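Local coordinates for protein membrane-bound lytic murein transglycosylase (Agrobacterium tumefaciens, PDB 2PNW) that probably cleaves the glycan strands of bacterial cell-wall peptidoglycan as a lytic transglycosylase of the MltA family, at residues K180-F185 against T236-L241; S215-L220 against G250-N255. All blocks are in the same frame, centred on the assembly; numbering follows the deposited sequence.

Contact 1. Residues K180-F185 against T236-L241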
# COMPACT_ATOMS: atom_id res chain seq x y z
N LYS A 180 -10.78 -18.74 -0.70
CA LYS A 180 -9.62 -18.48 0.17
C LYS A 180 -8.51 -17.72 -0.56
O LYS A 180 -7.82 -16.89 0.05
CB LYS A 180 -9.13 -19.73 0.93
CG LYS A 180 -8.38 -20.77 0.15
CD LYS A 180 -8.16 -22.00 1.04
CE LYS A 180 -8.03 -23.26 0.22
NZ LYS A 180 -7.90 -24.45 1.14
N VAL A 181 -8.34 -17.97 -1.86
CA VAL A 181 -7.30 -17.27 -2.60
C VAL A 181 -7.66 -15.79 -2.80
O VAL A 181 -6.80 -14.91 -2.68
CB VAL A 181 -6.95 -17.97 -3.93
CG1 VAL A 181 -5.98 -17.10 -4.73
CG2 VAL A 181 -6.29 -19.34 -3.62
N ASP A 182 -8.93 -15.51 -3.10
CA ASP A 182 -9.34 -14.13 -3.31
C ASP A 182 -9.15 -13.38 -1.99
O ASP A 182 -8.66 -12.23 -1.99
CB ASP A 182 -10.80 -14.04 -3.77
CG ASP A 182 -10.99 -14.41 -5.27
OD1 ASP A 182 -9.99 -14.54 -5.99
OD2 ASP A 182 -12.14 -14.58 -5.70
N LEU A 183 -9.52 -14.00 -0.87
CA LEU A 183 -9.32 -13.36 0.43
C LEU A 183 -7.83 -13.17 0.76
O LEU A 183 -7.42 -12.13 1.30
CB LEU A 183 -10.02 -14.16 1.53
CG LEU A 183 -9.81 -13.64 2.95
CD1 LEU A 183 -10.26 -12.17 3.11
CD2 LEU A 183 -10.57 -14.55 3.89
N PHE A 184 -7.01 -14.18 0.47
CA PHE A 184 -5.55 -14.01 0.60
C PHE A 184 -5.04 -12.77 -0.12
O PHE A 184 -4.27 -11.97 0.45
CB PHE A 184 -4.78 -15.29 0.14
CG PHE A 184 -3.29 -15.23 0.42
CD1 PHE A 184 -2.78 -15.69 1.63
CD2 PHE A 184 -2.42 -14.66 -0.50
CE1 PHE A 184 -1.40 -15.66 1.89
CE2 PHE A 184 -1.03 -14.61 -0.25
CZ PHE A 184 -0.53 -15.11 0.98
N PHE A 185 -5.43 -12.59 -1.38
CA PHE A 185 -4.99 -11.42 -2.12
C PHE A 185 -5.51 -10.08 -1.55
O PHE A 185 -4.84 -9.07 -1.67
CB PHE A 185 -5.32 -11.55 -3.59
CG PHE A 185 -4.27 -12.32 -4.36
CD1 PHE A 185 -3.24 -11.64 -5.01
CD2 PHE A 185 -4.29 -13.71 -4.40
CE1 PHE A 185 -2.25 -12.34 -5.71
CE2 PHE A 185 -3.31 -14.42 -5.10
CZ PHE A 185 -2.30 -13.75 -5.77
N THR A 236 -0.69 -15.32 -13.16
CA THR A 236 -0.11 -16.67 -13.22
C THR A 236 -0.02 -17.35 -11.85
O THR A 236 -0.13 -18.57 -11.75
CB THR A 236 1.26 -16.71 -13.92
OG1 THR A 236 2.24 -16.02 -13.13
CG2 THR A 236 1.17 -16.03 -15.30
N ILE A 237 0.17 -16.54 -10.81
CA ILE A 237 0.15 -17.06 -9.44
C ILE A 237 -1.25 -17.60 -9.11
O ILE A 237 -1.40 -18.72 -8.61
CB ILE A 237 0.59 -15.97 -8.41
CG1 ILE A 237 2.08 -15.61 -8.59
CG2 ILE A 237 0.35 -16.47 -6.97
CD1 ILE A 237 2.51 -14.30 -7.81
N ARG A 238 -2.28 -16.81 -9.41
CA ARG A 238 -3.66 -17.25 -9.18
C ARG A 238 -3.99 -18.51 -10.02
O ARG A 238 -4.65 -19.43 -9.53
CB ARG A 238 -4.62 -16.14 -9.54
CG ARG A 238 -4.72 -15.00 -8.50
CD ARG A 238 -5.70 -13.95 -9.07
NE ARG A 238 -5.89 -12.76 -8.22
CZ ARG A 238 -6.78 -12.66 -7.23
NH1 ARG A 238 -7.53 -13.70 -6.90
NH2 ARG A 238 -6.93 -11.51 -6.58
N GLN A 239 -3.51 -18.56 -11.26
CA GLN A 239 -3.73 -19.77 -12.10
C GLN A 239 -3.10 -21.00 -11.45
O GLN A 239 -3.71 -22.07 -11.39
CB GLN A 239 -3.16 -19.57 -13.52
CG GLN A 239 -3.54 -20.71 -14.52
CD GLN A 239 -5.04 -20.86 -14.68
OE1 GLN A 239 -5.73 -19.92 -15.10
NE2 GLN A 239 -5.56 -22.03 -14.35
N TRP A 240 -1.85 -20.85 -11.00
CA TRP A 240 -1.12 -21.98 -10.37
C TRP A 240 -1.90 -22.48 -9.18
O TRP A 240 -2.13 -23.68 -9.02
CB TRP A 240 0.31 -21.59 -9.94
CG TRP A 240 1.08 -22.81 -9.46
CD1 TRP A 240 1.91 -23.60 -10.22
CD2 TRP A 240 1.08 -23.38 -8.14
NE1 TRP A 240 2.42 -24.62 -9.46
CE2 TRP A 240 1.92 -24.53 -8.19
CE3 TRP A 240 0.44 -23.06 -6.93
CZ2 TRP A 240 2.16 -25.33 -7.07
CZ3 TRP A 240 0.66 -23.87 -5.82
CH2 TRP A 240 1.51 -25.00 -5.90
N LEU A 241 -2.36 -21.55 -8.34
CA LEU A 241 -3.15 -21.90 -7.17
C LEU A 241 -4.49 -22.55 -7.55
O LEU A 241 -4.93 -23.49 -6.90
CB LEU A 241 -3.38 -20.64 -6.31
CG LEU A 241 -2.11 -20.14 -5.57
CD1 LEU A 241 -2.40 -18.68 -5.06
CD2 LEU A 241 -1.67 -21.08 -4.42
O HOH W 1 -8.84 -10.99 -4.57
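Arg238 reaches across from helix 234-243 and lays its guanidinium flat over one face of the Phe185 ring, the two planes 19° apart and Arg238 CZ 4.1 Å from the ring centroid, a cation-pi stack. The arm is extended from CG to NE, long enough to bridge the space between two helices whose short segments run roughly antiparallel, at 149°, with axes 11.2 Å apart. This stack is the tight part: Arg238 NH2 comes within 3.4 Å of Phe185 CB and Arg238 CG within 3.7 Å of Phe185 CE2, so arginine serves here both as apolar chain and as charge. The long arginine and the large ring span the distance, while compact methyl groups pack beside them: Val181 CG1 meets Leu241 CD1 at 3.9 Å, and Ile237 CG2 touches the ring edge at Phe185 CZ, 4.0 Å away. The outer side is looser and wetter. Arg238 NH1 makes a salt bridge to Asp182 OD1 at 2.8 Å, but its hydrogen bond is weak (128°). A water accepts from Arg238 NH2 and donates to Asp182 O, linking side chain to helix backbone. Beyond these two helices, Ile237 and Leu241 pack on Ile217 of helix 217-223, Leu241 also meets Val248 of helix 248-252, and Leu183 faces strand 118-121.

Contact 2. Residues S215-L220 against G250-N255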
# COMPACT_ATOMS: atom_id res chain seq x y z
N SER A 215 5.70 -13.01 4.00
CA SER A 215 6.47 -13.78 3.01
C SER A 215 5.73 -13.85 1.68
O SER A 215 4.56 -14.24 1.65
CB SER A 215 6.78 -15.20 3.50
OG SER A 215 7.41 -15.15 4.75
N PRO A 216 6.37 -13.39 0.59
CA PRO A 216 5.73 -13.39 -0.71
C PRO A 216 5.61 -14.80 -1.32
O PRO A 216 6.64 -15.51 -1.45
CB PRO A 216 6.64 -12.51 -1.55
CG PRO A 216 7.97 -12.61 -0.91
CD PRO A 216 7.71 -12.77 0.55
N ILE A 217 4.40 -15.19 -1.69
CA ILE A 217 4.21 -16.55 -2.23
C ILE A 217 4.75 -16.67 -3.65
O ILE A 217 5.13 -17.76 -4.07
CB ILE A 217 2.74 -17.07 -2.12
CG1 ILE A 217 1.78 -16.20 -2.93
CG2 ILE A 217 2.31 -17.19 -0.61
CD1 ILE A 217 0.42 -16.85 -3.11
N GLY A 218 4.82 -15.55 -4.38
CA GLY A 218 5.40 -15.54 -5.73
C GLY A 218 6.84 -16.04 -5.69
O GLY A 218 7.26 -16.89 -6.48
N ARG A 219 7.60 -15.53 -4.73
CA ARG A 219 9.01 -15.94 -4.59
C ARG A 219 9.13 -17.41 -4.21
O ARG A 219 10.02 -18.11 -4.70
CB ARG A 219 9.71 -15.03 -3.57
CG ARG A 219 11.19 -15.33 -3.33
CD ARG A 219 12.00 -15.47 -4.62
NE ARG A 219 11.97 -14.28 -5.46
CZ ARG A 219 12.47 -14.21 -6.69
NH1 ARG A 219 13.05 -15.28 -7.24
NH2 ARG A 219 12.40 -13.07 -7.37
N LEU A 220 8.23 -17.89 -3.36
CA LEU A 220 8.22 -19.30 -2.98
C LEU A 220 8.02 -20.15 -4.22
O LEU A 220 8.69 -21.16 -4.41
CB LEU A 220 7.10 -19.60 -1.98
CG LEU A 220 6.94 -21.08 -1.58
CD1 LEU A 220 8.20 -21.65 -1.03
CD2 LEU A 220 5.83 -21.29 -0.55
N GLY A 250 -0.62 -25.07 2.02
CA GLY A 250 0.82 -25.08 2.34
C GLY A 250 1.54 -23.85 1.85
O GLY A 250 2.43 -23.31 2.52
N VAL A 251 1.14 -23.39 0.66
CA VAL A 251 1.73 -22.23 0.05
C VAL A 251 1.25 -20.95 0.76
O VAL A 251 2.05 -20.10 1.10
CB VAL A 251 1.41 -22.17 -1.47
CG1 VAL A 251 1.84 -20.82 -2.09
CG2 VAL A 251 2.11 -23.36 -2.21
N LEU A 252 -0.06 -20.79 0.94
CA LEU A 252 -0.56 -19.56 1.60
C LEU A 252 0.02 -19.44 3.01
O LEU A 252 0.37 -18.35 3.46
CB LEU A 252 -2.08 -19.58 1.70
CG LEU A 252 -2.78 -19.64 0.33
CD1 LEU A 252 -4.29 -19.32 0.51
CD2 LEU A 252 -2.10 -18.70 -0.71
N TRP A 253 0.14 -20.57 3.70
CA TRP A 253 0.57 -20.56 5.11
C TRP A 253 2.07 -20.27 5.30
O TRP A 253 2.53 -19.99 6.43
CB TRP A 253 0.15 -21.87 5.79
CG TRP A 253 -1.35 -22.02 5.97
CD1 TRP A 253 -2.29 -21.02 5.94
CD2 TRP A 253 -2.06 -23.22 6.26
NE1 TRP A 253 -3.54 -21.54 6.16
CE2 TRP A 253 -3.42 -22.89 6.38
CE3 TRP A 253 -1.68 -24.57 6.44
CZ2 TRP A 253 -4.41 -23.84 6.66
CZ3 TRP A 253 -2.65 -25.51 6.72
CH2 TRP A 253 -4.01 -25.15 6.84
N HIS A 254 2.84 -20.32 4.20
CA HIS A 254 4.23 -19.82 4.16
C HIS A 254 4.24 -18.34 4.55
O HIS A 254 5.20 -17.85 5.12
CB HIS A 254 4.79 -19.97 2.75
CG HIS A 254 6.13 -19.34 2.54
ND1 HIS A 254 7.27 -19.81 3.15
CD2 HIS A 254 6.53 -18.34 1.73
CE1 HIS A 254 8.31 -19.10 2.75
NE2 HIS A 254 7.88 -18.19 1.89
N ASN A 255 3.17 -17.63 4.20
CA ASN A 255 3.00 -16.24 4.67
C ASN A 255 2.34 -16.26 6.05
O ASN A 255 1.12 -16.36 6.18
CB ASN A 255 2.15 -15.41 3.70
CG ASN A 255 1.92 -13.99 4.23
OD1 ASN A 255 2.80 -13.44 4.90
ND2 ASN A 255 0.75 -13.42 3.97
O HOH W 2 5.91 -15.21 6.96
O HOH W 3 8.77 -16.25 0.20
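Ile217 and Val251 form the apolar centre, their side chains meeting at about a right angle with Ile217 CB 3.9 Å from Val251 CG1. Held with CG1 flanked by both the backbone N and the carbonyl carbon (chi1 62°), Ile217 sends CD1 to Leu252 CD2, 3.9 Å away, while CG2 lies against Val251 O. A beta-branched residue suits this place because its two arms serve different neighbours. Next outward comes Leu220, whose CD2 touches Val251 and then lies over one face of the His254 imidazole in a CH-pi contact, 4.0 Å from the ring centroid. Ser215 lies on the opposite side, displaced toward the rim at the CD2-NE2 edge, its CB 3.6 Å from His254 NE2. An imidazole fits such a border, since its faces accept hydrocarbon while its nitrogens can bind water: one water joins His254 NE2 to Pro216 O, lying in the ring plane at its edge. A second water links Ser215 OG to His254 O, more distantly at the carbonyl. The one direct hydrogen bond is Ser215 N to Asn255 OD1, 3.1 Å and fairly straight at 164°, with the donor well above the carbonyl plane. Pro216 sits at the N-cap position, just before helix 217-223 and beside this polar edge. Phe184 of helix 180-189 packs on Ile217, Leu252 and Asn255; helix 234-243 closes another side, with Trp240 against Val251, while Trp253 reaches over to helix 159-163.

The centres of contact 1 and contact 2 lie about 11 Å apart, on the same side of the chain's centre, and all four segments fall within the MltA-specific insert range. Along the chain the segments alternate: 180-185, 215-220, 236-241, then 250-255, so the two pairings cross along the chain, each having one segment of the other between its own. Helices 217-223, 234-243 and 248-252 follow one another, whereas helix 180-189 comes earlier, before strands 191-195 and 201-209. Phe184, from a segment of contact 1, lies between the two contacts, and Ile237 CD1 packs against Gly218. Together the contacts make one continuous helical cluster, uniting the later helices with helix 180-189.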